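Local atomic coordinates of BlEst2 (Bacillus licheniformis, PDB entry 6WPX), a protein that probably hydrolyses ester bonds as a bacterial lipase or esterase, and is represented here by its propeptide form, whose C-terminal domain has autoinhibitory effects. Residues K112-I123 with Y137-H148; G150-Y158 with F219-F227. All coordinates share one frame; numbering follows the deposited sequence.

Contact 1: K112-I123 with Y137-H148; sequences KVILVSYSKGGI and YVERVITLGTPH
Strands 113-118 and 138-144 run parallel, the axes of the short segments 113-118 and 140-144 being 4.6 Å apart and 18° from alignment, laced by backbone hydrogen bonds that end with S119 N to L144 O (2.9 Å). On one face of the sheet V116 CG1 meets L144 CD1 at 3.7 Å, and I114 lies alongside the aliphatic start of R140. That arginine turns side-on to its neighbour E139, NE and NH2 each taking one carboxylate oxygen. On the other face L115 crosses V138 at about a right angle and runs beside V141. Past the strands, T146 OG1 bonds to S119 O at 2.7 Å, in the carbonyl plane on a lone pair; G122 N bonds to the same oxygen. T146 chi1 of -67° leaves CG2 anti to the backbone N, over the centre of the H148 ring and against I123 CG1 (3.6 Å). A CB modelled on G122 would come within 2.1 Å of T146 OG1, so only glycine fits. S119 takes a positive phi (53°), as the second residue of a type II' turn from Y118 to G121. Strand, sharp turn and helix, in the sequence SYSKG, are consistent with the nucleophile elbow of an alpha/beta hydrolase, inside a beta-alpha-beta crossover.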
loop_
_atom_site.group_PDB
_atom_site.type_symbol
_atom_site.label_atom_id
_atom_site.label_comp_id
_atom_site.label_asym_id
_atom_site.label_seq_id
_atom_site.Cartn_x
_atom_site.Cartn_y
_atom_site.Cartn_z
ATOM N N LYS A 112 26.068 10.304 15.984
ATOM C CA LYS A 112 25.184 9.606 15.046
ATOM C C LYS A 112 23.906 9.183 15.730
ATOM O O LYS A 112 23.883 8.869 16.926
ATOM C CB LYS A 112 25.868 8.404 14.369
ATOM C CG LYS A 112 26.919 8.805 13.340
ATOM C CD LYS A 112 27.353 7.610 12.531
ATOM C CE LYS A 112 28.721 7.793 11.933
ATOM N NZ LYS A 112 28.854 7.030 10.666
ATOM N N VAL A 113 22.827 9.276 14.984
ATOM C CA VAL A 113 21.498 8.963 15.476
ATOM C C VAL A 113 20.987 7.672 14.854
ATOM O O VAL A 113 21.549 7.164 13.879
ATOM C CB VAL A 113 20.514 10.143 15.239
ATOM C CG1 VAL A 113 21.034 11.435 15.854
ATOM C CG2 VAL A 113 20.210 10.335 13.750
ATOM N N ILE A 114 19.879 7.173 15.402
ATOM C CA ILE A 114 19.195 5.997 14.879
ATOM C C ILE A 114 17.942 6.545 14.210
ATOM O O ILE A 114 17.308 7.433 14.763
ATOM C CB ILE A 114 18.832 5.031 16.040
ATOM C CG1 ILE A 114 20.092 4.355 16.620
ATOM C CG2 ILE A 114 17.757 3.981 15.606
ATOM C CD1 ILE A 114 19.827 3.721 18.008
ATOM N N LEU A 115 17.581 6.025 13.046
ATOM C CA LEU A 115 16.294 6.414 12.470
ATOM C C LEU A 115 15.288 5.329 12.797
ATOM O O LEU A 115 15.563 4.146 12.561
ATOM C CB LEU A 115 16.364 6.632 10.950
ATOM C CG LEU A 115 17.285 7.748 10.436
ATOM C CD1 LEU A 115 17.243 7.804 8.937
ATOM C CD2 LEU A 115 16.888 9.113 11.000
ATOM N N VAL A 116 14.132 5.733 13.365
ATOM C CA VAL A 116 12.975 4.853 13.565
ATOM C C VAL A 116 11.952 5.473 12.645
ATOM O O VAL A 116 11.500 6.587 12.880
ATOM C CB VAL A 116 12.477 4.629 15.013
ATOM C CG1 VAL A 116 11.142 3.853 15.003
ATOM C CG2 VAL A 116 13.524 3.840 15.811
ATOM N N SER A 117 11.698 4.799 11.531
ATOM C CA SER A 117 10.884 5.329 10.461
ATOM C C SER A 117 9.652 4.524 10.163
ATOM O O SER A 117 9.719 3.323 9.941
ATOM C CB SER A 117 11.742 5.463 9.214
ATOM O OG SER A 117 12.876 6.253 9.535
ATOM N N TYR A 118 8.534 5.209 10.067
ATOM C CA TYR A 118 7.250 4.580 9.812
ATOM C C TYR A 118 6.764 4.732 8.397
ATOM O O TYR A 118 6.806 5.837 7.862
ATOM C CB TYR A 118 6.238 5.240 10.757
ATOM C CG TYR A 118 4.769 4.929 10.515
ATOM C CD1 TYR A 118 4.308 3.611 10.499
ATOM C CD2 TYR A 118 3.817 5.947 10.532
ATOM C CE1 TYR A 118 2.946 3.320 10.455
ATOM C CE2 TYR A 118 2.452 5.669 10.484
ATOM C CZ TYR A 118 2.021 4.358 10.435
ATOM O OH TYR A 118 0.677 4.109 10.363
ATOM N N SER A 119 6.168 3.645 7.829
ATOM C CA SER A 119 5.480 3.692 6.531
ATOM C C SER A 119 6.414 4.287 5.462
ATOM O O SER A 119 7.590 3.923 5.452
ATOM C CB SER A 119 4.132 4.411 6.715
ATOM O OG SER A 119 3.480 4.935 5.566
ATOM N N LYS A 120 5.966 5.252 4.641
ATOM C CA LYS A 120 6.812 5.884 3.642
ATOM C C LYS A 120 8.093 6.528 4.236
ATOM O O LYS A 120 9.085 6.695 3.521
ATOM C CB LYS A 120 5.997 6.913 2.835
ATOM C CG LYS A 120 6.823 7.591 1.750
ATOM C CD LYS A 120 5.992 8.537 0.860
ATOM C CE LYS A 120 6.938 9.382 0.039
ATOM N NZ LYS A 120 7.507 10.463 0.876
ATOM N N GLY A 121 8.048 6.912 5.516
ATOM C CA GLY A 121 9.211 7.471 6.197
ATOM C C GLY A 121 10.436 6.569 6.106
ATOM O O GLY A 121 11.543 7.078 6.100
ATOM N N GLY A 122 10.245 5.243 6.027
ATOM C CA GLY A 122 11.350 4.282 5.901
ATOM C C GLY A 122 12.046 4.386 4.554
ATOM O O GLY A 122 13.250 4.135 4.454
ATOM N N ILE A 123 11.284 4.752 3.507
ATOM C CA ILE A 123 11.769 4.948 2.129
ATOM C C ILE A 123 12.493 6.296 2.060
ATOM O O ILE A 123 13.596 6.351 1.518
ATOM C CB ILE A 123 10.651 4.851 1.054
ATOM C CG1 ILE A 123 9.847 3.522 1.159
ATOM C CG2 ILE A 123 11.242 5.023 -0.364
ATOM C CD1 ILE A 123 8.492 3.631 0.339
ATOM N N TYR A 137 25.555 10.690 9.328
ATOM C CA TYR A 137 24.885 11.123 10.550
ATOM C C TYR A 137 24.076 10.060 11.235
ATOM O O TYR A 137 23.516 10.306 12.305
ATOM C CB TYR A 137 24.010 12.363 10.230
ATOM C CG TYR A 137 24.715 13.372 9.341
ATOM C CD1 TYR A 137 25.883 14.006 9.760
ATOM C CD2 TYR A 137 24.269 13.618 8.044
ATOM C CE1 TYR A 137 26.572 14.887 8.928
ATOM C CE2 TYR A 137 24.949 14.499 7.199
ATOM C CZ TYR A 137 26.096 15.139 7.652
ATOM O OH TYR A 137 26.776 16.018 6.848
ATOM N N VAL A 138 23.983 8.880 10.611
ATOM C CA VAL A 138 23.111 7.797 11.071
ATOM C C VAL A 138 23.861 6.514 11.291
ATOM O O VAL A 138 24.624 6.096 10.427
ATOM C CB VAL A 138 21.907 7.619 10.086
ATOM C CG1 VAL A 138 21.000 6.443 10.488
ATOM C CG2 VAL A 138 21.096 8.907 9.960
ATOM N N GLU A 139 23.592 5.855 12.429
ATOM C CA GLU A 139 24.206 4.583 12.800
ATOM C C GLU A 139 23.396 3.410 12.242
ATOM O O GLU A 139 23.973 2.421 11.777
ATOM C CB GLU A 139 24.360 4.514 14.338
ATOM C CG GLU A 139 25.261 3.392 14.843
ATOM C CD GLU A 139 24.489 2.163 15.296
ATOM O OE1 GLU A 139 23.383 2.324 15.859
ATOM O OE2 GLU A 139 24.988 1.037 15.083
ATOM N N ARG A 140 22.057 3.516 12.287
ATOM C CA ARG A 140 21.177 2.463 11.821
ATOM C C ARG A 140 19.784 2.980 11.559
ATOM O O ARG A 140 19.401 4.052 12.046
ATOM C CB ARG A 140 21.149 1.264 12.808
ATOM C CG ARG A 140 20.511 1.575 14.164
ATOM C CD ARG A 140 20.550 0.371 15.095
ATOM N NE ARG A 140 21.928 -0.043 15.387
ATOM C CZ ARG A 140 22.261 -1.211 15.918
ATOM N NH1 ARG A 140 21.318 -2.095 16.238
ATOM N NH2 ARG A 140 23.533 -1.499 16.154
ATOM N N VAL A 141 19.031 2.188 10.823
ATOM C CA VAL A 141 17.647 2.471 10.463
ATOM C C VAL A 141 16.760 1.273 10.817
ATOM O O VAL A 141 17.023 0.147 10.403
ATOM C CB VAL A 141 17.525 2.841 8.965
ATOM C CG1 VAL A 141 16.083 3.190 8.585
ATOM C CG2 VAL A 141 18.468 3.990 8.604
ATOM N N ILE A 142 15.660 1.559 11.521
ATOM C CA ILE A 142 14.601 0.612 11.828
ATOM C C ILE A 142 13.343 1.138 11.119
ATOM O O ILE A 142 12.931 2.267 11.334
ATOM C CB ILE A 142 14.412 0.443 13.347
ATOM C CG1 ILE A 142 15.721 -0.053 14.009
ATOM C CG2 ILE A 142 13.181 -0.464 13.657
ATOM C CD1 ILE A 142 15.850 0.334 15.427
ATOM N N THR A 143 12.761 0.329 10.252
ATOM C CA THR A 143 11.552 0.715 9.530
ATOM C C THR A 143 10.366 -0.065 10.094
ATOM O O THR A 143 10.489 -1.256 10.350
ATOM C CB THR A 143 11.708 0.591 8.014
ATOM O OG1 THR A 143 11.658 -0.778 7.615
ATOM C CG2 THR A 143 12.956 1.300 7.474
ATOM N N LEU A 144 9.228 0.621 10.276
ATOM C CA LEU A 144 7.997 0.059 10.808
ATOM C C LEU A 144 6.930 0.138 9.717
ATOM O O LEU A 144 6.496 1.236 9.361
ATOM C CB LEU A 144 7.524 0.865 12.050
ATOM C CG LEU A 144 8.576 1.179 13.163
ATOM C CD1 LEU A 144 7.958 2.030 14.281
ATOM C CD2 LEU A 144 9.172 -0.085 13.731
ATOM N N GLY A 145 6.511 -1.018 9.222
ATOM C CA GLY A 145 5.491 -1.121 8.179
ATOM C C GLY A 145 5.783 -0.285 6.964
ATOM O O GLY A 145 4.889 0.385 6.436
ATOM N N THR A 146 7.049 -0.275 6.537
ATOM C CA THR A 146 7.453 0.529 5.391
ATOM C C THR A 146 7.242 -0.257 4.109
ATOM O O THR A 146 7.828 -1.329 3.975
ATOM C CB THR A 146 8.926 0.980 5.504
ATOM O OG1 THR A 146 9.042 1.901 6.602
ATOM C CG2 THR A 146 9.429 1.647 4.193
ATOM N N PRO A 147 6.494 0.284 3.125
ATOM C CA PRO A 147 6.367 -0.432 1.845
ATOM C C PRO A 147 7.630 -0.274 0.986
ATOM O O PRO A 147 7.604 0.407 -0.043
ATOM C CB PRO A 147 5.130 0.199 1.204
ATOM C CG PRO A 147 5.103 1.617 1.743
ATOM C CD PRO A 147 5.769 1.575 3.107
ATOM N N HIS A 148 8.738 -0.937 1.391
ATOM C CA HIS A 148 9.993 -0.895 0.621
ATOM C C HIS A 148 9.799 -1.414 -0.822
ATOM O O HIS A 148 10.549 -1.008 -1.701
ATOM C CB HIS A 148 11.093 -1.706 1.312
ATOM C CG HIS A 148 11.535 -1.109 2.616
ATOM N ND1 HIS A 148 12.249 0.078 2.664
ATOM C CD2 HIS A 148 11.343 -1.562 3.876
ATOM C CE1 HIS A 148 12.507 0.282 3.942
ATOM N NE2 HIS A 148 11.975 -0.683 4.713
#

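Contact 2: G150-Y158 with F219-F227; sequences GSQLADLAY and FGGVYLNMF
L153 enters the segment F219-F227 as a knob into a hole formed by F219, G220, Y223 and L224, the tightly packed part of the contact. Its CD2 touches Y223 CD2 at 3.6 Å, while CD1 reaches L224 CD1 at 3.9 Å. L156 has CG anti to the backbone N (chi1 175°), which sends the branch toward Y223, where CD2 lies over one face of the ring; the same methyl meets the edge of the F219 ring, 3.9 Å from F219 CZ. M226 CE lies against the opposite face of Y223, so methyl groups flank that ring, both offset toward its rim. The short helices 152-157 and 219-224 are nearly perpendicular (98°), with axes 11.0 Å apart, and S151 is the N-cap of the first, its OG accepting from A154 N. Strand 377-386, in a later five-stranded antiparallel sheet, packs through I382 on L156, F219 and Y223, joining the alpha/beta part to that sheet. Towards solvent the packing is looser. Q152, bent at chi2, lays CG over the centre of the exposed F227 ring, 3.6 Å from its centroid, with amide and ring planes 36° apart. Were Q152 cut back to alanine, much of that ring face would probably be uncovered, F227 would be freer to turn and L224 CD2 would lose its contact with OE1. Nearby a water bridges Q152 O (2.8 Å) and Y223 OH (2.6 Å).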
loop_
_atom_site.group_PDB
_atom_site.type_symbol
_atom_site.label_atom_id
_atom_site.label_comp_id
_atom_site.label_asym_id
_atom_site.label_seq_id
_atom_site.Cartn_x
_atom_site.Cartn_y
_atom_site.Cartn_z
ATOM N N GLY A 150 6.758 -1.178 -2.384
ATOM C CA GLY A 150 5.564 -0.515 -2.865
ATOM C C GLY A 150 4.268 -0.973 -2.237
ATOM O O GLY A 150 4.207 -1.976 -1.518
ATOM N N SER A 151 3.223 -0.231 -2.541
ATOM C CA SER A 151 1.890 -0.459 -2.044
ATOM C C SER A 151 0.940 -0.853 -3.182
ATOM O O SER A 151 0.782 -0.087 -4.143
ATOM C CB SER A 151 1.388 0.807 -1.358
ATOM O OG SER A 151 -0.001 0.673 -1.126
ATOM N N GLN A 152 0.311 -2.044 -3.070
ATOM C CA GLN A 152 -0.690 -2.500 -4.063
ATOM C C GLN A 152 -1.944 -1.605 -3.990
ATOM O O GLN A 152 -2.678 -1.483 -4.966
ATOM C CB GLN A 152 -1.057 -3.984 -3.898
ATOM C CG GLN A 152 0.136 -4.953 -4.127
ATOM C CD GLN A 152 0.831 -5.303 -2.813
ATOM O OE1 GLN A 152 0.834 -4.523 -1.844
ATOM N NE2 GLN A 152 1.461 -6.478 -2.774
ATOM N N LEU A 153 -2.146 -0.945 -2.844
ATOM C CA LEU A 153 -3.241 0.009 -2.666
ATOM C C LEU A 153 -2.931 1.294 -3.441
ATOM O O LEU A 153 -3.843 1.896 -4.006
ATOM C CB LEU A 153 -3.477 0.278 -1.185
ATOM C CG LEU A 153 -4.144 -0.892 -0.432
ATOM C CD1 LEU A 153 -4.075 -0.661 1.085
ATOM C CD2 LEU A 153 -5.621 -1.075 -0.901
ATOM N N ALA A 154 -1.630 1.697 -3.501
ATOM C CA ALA A 154 -1.243 2.835 -4.329
ATOM C C ALA A 154 -1.435 2.445 -5.801
ATOM O O ALA A 154 -1.909 3.270 -6.564
ATOM C CB ALA A 154 0.205 3.251 -4.059
ATOM N N ASP A 155 -1.123 1.171 -6.183
ATOM C CA ASP A 155 -1.331 0.690 -7.556
ATOM C C ASP A 155 -2.795 0.805 -7.900
ATOM O O ASP A 155 -3.132 1.233 -9.004
ATOM C CB ASP A 155 -0.912 -0.770 -7.721
ATOM C CG ASP A 155 0.558 -0.990 -7.531
ATOM O OD1 ASP A 155 1.301 0.007 -7.458
ATOM O OD2 ASP A 155 0.980 -2.161 -7.504
ATOM N N LEU A 156 -3.659 0.430 -6.940
ATOM C CA LEU A 156 -5.109 0.518 -7.075
ATOM C C LEU A 156 -5.555 1.960 -7.277
ATOM O O LEU A 156 -6.313 2.217 -8.217
ATOM C CB LEU A 156 -5.839 -0.132 -5.871
ATOM C CG LEU A 156 -7.364 0.009 -5.836
ATOM C CD1 LEU A 156 -8.038 -0.742 -7.009
ATOM C CD2 LEU A 156 -7.928 -0.488 -4.489
ATOM N N ALA A 157 -5.082 2.894 -6.424
ATOM C CA ALA A 157 -5.416 4.323 -6.490
ATOM C C ALA A 157 -5.088 4.961 -7.855
ATOM O O ALA A 157 -5.759 5.900 -8.270
ATOM C CB ALA A 157 -4.672 5.081 -5.405
ATOM N N TYR A 158 -4.011 4.505 -8.497
ATOM C CA TYR A 158 -3.555 5.024 -9.779
ATOM C C TYR A 158 -4.123 4.264 -10.987
ATOM O O TYR A 158 -3.784 4.577 -12.125
ATOM C CB TYR A 158 -2.021 5.058 -9.805
ATOM C CG TYR A 158 -1.514 6.299 -9.124
ATOM C CD1 TYR A 158 -1.442 6.373 -7.732
ATOM C CD2 TYR A 158 -1.208 7.447 -9.859
ATOM C CE1 TYR A 158 -1.051 7.545 -7.090
ATOM C CE2 TYR A 158 -0.829 8.632 -9.222
ATOM C CZ TYR A 158 -0.746 8.669 -7.838
ATOM O OH TYR A 158 -0.352 9.814 -7.209
ATOM N N PHE A 219 -11.083 -2.961 4.874
ATOM C CA PHE A 219 -10.975 -2.956 3.395
ATOM C C PHE A 219 -9.522 -3.170 2.961
ATOM O O PHE A 219 -9.297 -4.074 2.224
ATOM C CB PHE A 219 -11.534 -1.705 2.722
ATOM C CG PHE A 219 -11.000 -1.545 1.321
ATOM C CD1 PHE A 219 -11.387 -2.407 0.313
ATOM C CD2 PHE A 219 -10.059 -0.575 1.023
ATOM C CE1 PHE A 219 -10.863 -2.286 -0.959
ATOM C CE2 PHE A 219 -9.550 -0.450 -0.258
ATOM C CZ PHE A 219 -9.947 -1.312 -1.245
ATOM N N GLY A 220 -8.601 -2.318 3.411
ATOM C CA GLY A 220 -7.180 -2.457 3.070
ATOM C C GLY A 220 -6.664 -3.860 3.366
ATOM O O GLY A 220 -5.968 -4.398 2.565
ATOM N N GLY A 221 -7.026 -4.395 4.529
ATOM C CA GLY A 221 -6.610 -5.735 4.933
ATOM C C GLY A 221 -7.098 -6.848 4.021
ATOM O O GLY A 221 -6.305 -7.678 3.578
ATOM N N VAL A 222 -8.394 -6.869 3.713
ATOM C CA VAL A 222 -8.968 -7.918 2.854
ATOM C C VAL A 222 -8.529 -7.715 1.403
ATOM O O VAL A 222 -8.357 -8.685 0.697
ATOM C CB VAL A 222 -10.505 -8.118 3.014
ATOM C CG1 VAL A 222 -10.873 -8.458 4.467
ATOM C CG2 VAL A 222 -11.275 -6.908 2.546
ATOM N N TYR A 223 -8.298 -6.467 0.979
ATOM C CA TYR A 223 -7.750 -6.211 -0.355
ATOM C C TYR A 223 -6.335 -6.808 -0.416
ATOM O O TYR A 223 -6.015 -7.583 -1.308
ATOM C CB TYR A 223 -7.705 -4.711 -0.678
ATOM C CG TYR A 223 -7.363 -4.479 -2.135
ATOM C CD1 TYR A 223 -8.342 -4.560 -3.126
ATOM C CD2 TYR A 223 -6.049 -4.256 -2.532
ATOM C CE1 TYR A 223 -8.016 -4.424 -4.472
ATOM C CE2 TYR A 223 -5.721 -4.070 -3.871
ATOM C CZ TYR A 223 -6.699 -4.182 -4.837
ATOM O OH TYR A 223 -6.347 -4.001 -6.142
ATOM N N LEU A 224 -5.491 -6.455 0.552
ATOM C CA LEU A 224 -4.118 -6.942 0.557
ATOM C C LEU A 224 -4.007 -8.435 0.876
ATOM O O LEU A 224 -3.018 -9.049 0.476
ATOM C CB LEU A 224 -3.232 -6.095 1.475
ATOM C CG LEU A 224 -3.042 -4.647 1.072
ATOM C CD1 LEU A 224 -2.207 -3.933 2.093
ATOM C CD2 LEU A 224 -2.390 -4.502 -0.323
ATOM N N ASN A 225 -5.045 -9.038 1.497
ATOM C CA ASN A 225 -5.111 -10.493 1.744
ATOM C C ASN A 225 -5.053 -11.264 0.424
ATOM O O ASN A 225 -4.656 -12.416 0.432
ATOM C CB ASN A 225 -6.407 -10.880 2.472
ATOM C CG ASN A 225 -6.288 -10.799 3.960
ATOM O OD1 ASN A 225 -5.226 -10.516 4.498
ATOM N ND2 ASN A 225 -7.382 -10.985 4.640
ATOM N N MET A 226 -5.393 -10.622 -0.698
ATOM C CA MET A 226 -5.303 -11.281 -2.009
ATOM C C MET A 226 -3.843 -11.529 -2.374
ATOM O O MET A 226 -3.574 -12.379 -3.208
ATOM C CB MET A 226 -5.946 -10.416 -3.089
ATOM C CG MET A 226 -7.466 -10.257 -2.917
ATOM S SD MET A 226 -8.165 -9.434 -4.349
ATOM C CE MET A 226 -7.236 -7.823 -4.326
ATOM N N PHE A 227 -2.910 -10.743 -1.784
ATOM C CA PHE A 227 -1.467 -10.809 -2.029
ATOM C C PHE A 227 -0.736 -11.592 -0.938
ATOM O O PHE A 227 0.192 -12.319 -1.260
ATOM C CB PHE A 227 -0.878 -9.395 -2.184
ATOM C CG PHE A 227 -1.530 -8.575 -3.274
ATOM C CD1 PHE A 227 -1.086 -8.657 -4.592
ATOM C CD2 PHE A 227 -2.585 -7.715 -2.983
ATOM C CE1 PHE A 227 -1.692 -7.896 -5.601
ATOM C CE2 PHE A 227 -3.191 -6.959 -3.991
ATOM C CZ PHE A 227 -2.738 -7.047 -5.290
HETATM O O HOH W 1 -3.964 -3.285 -6.723
#

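The two contacts follow in series along the chain: strand 138-144, the second half of contact 1, leads through a loop straight into helix 152-157, the first half of contact 2. Apart from this continuity they do not touch, and their centres lie about 22 Å apart. Contact 1 belongs to the central sheet of the alpha/beta hydrolase domain and holds the probable elbow, whereas contact 2 is nearer the middle of the whole chain, its centre about 5 Å from the chain centre, and backs onto strand 377-386. S119 OG is 8.7 Å from S151 OG, at the start of helix 152-157, consistent with contact 2 flanking the presumed active site rather than forming it.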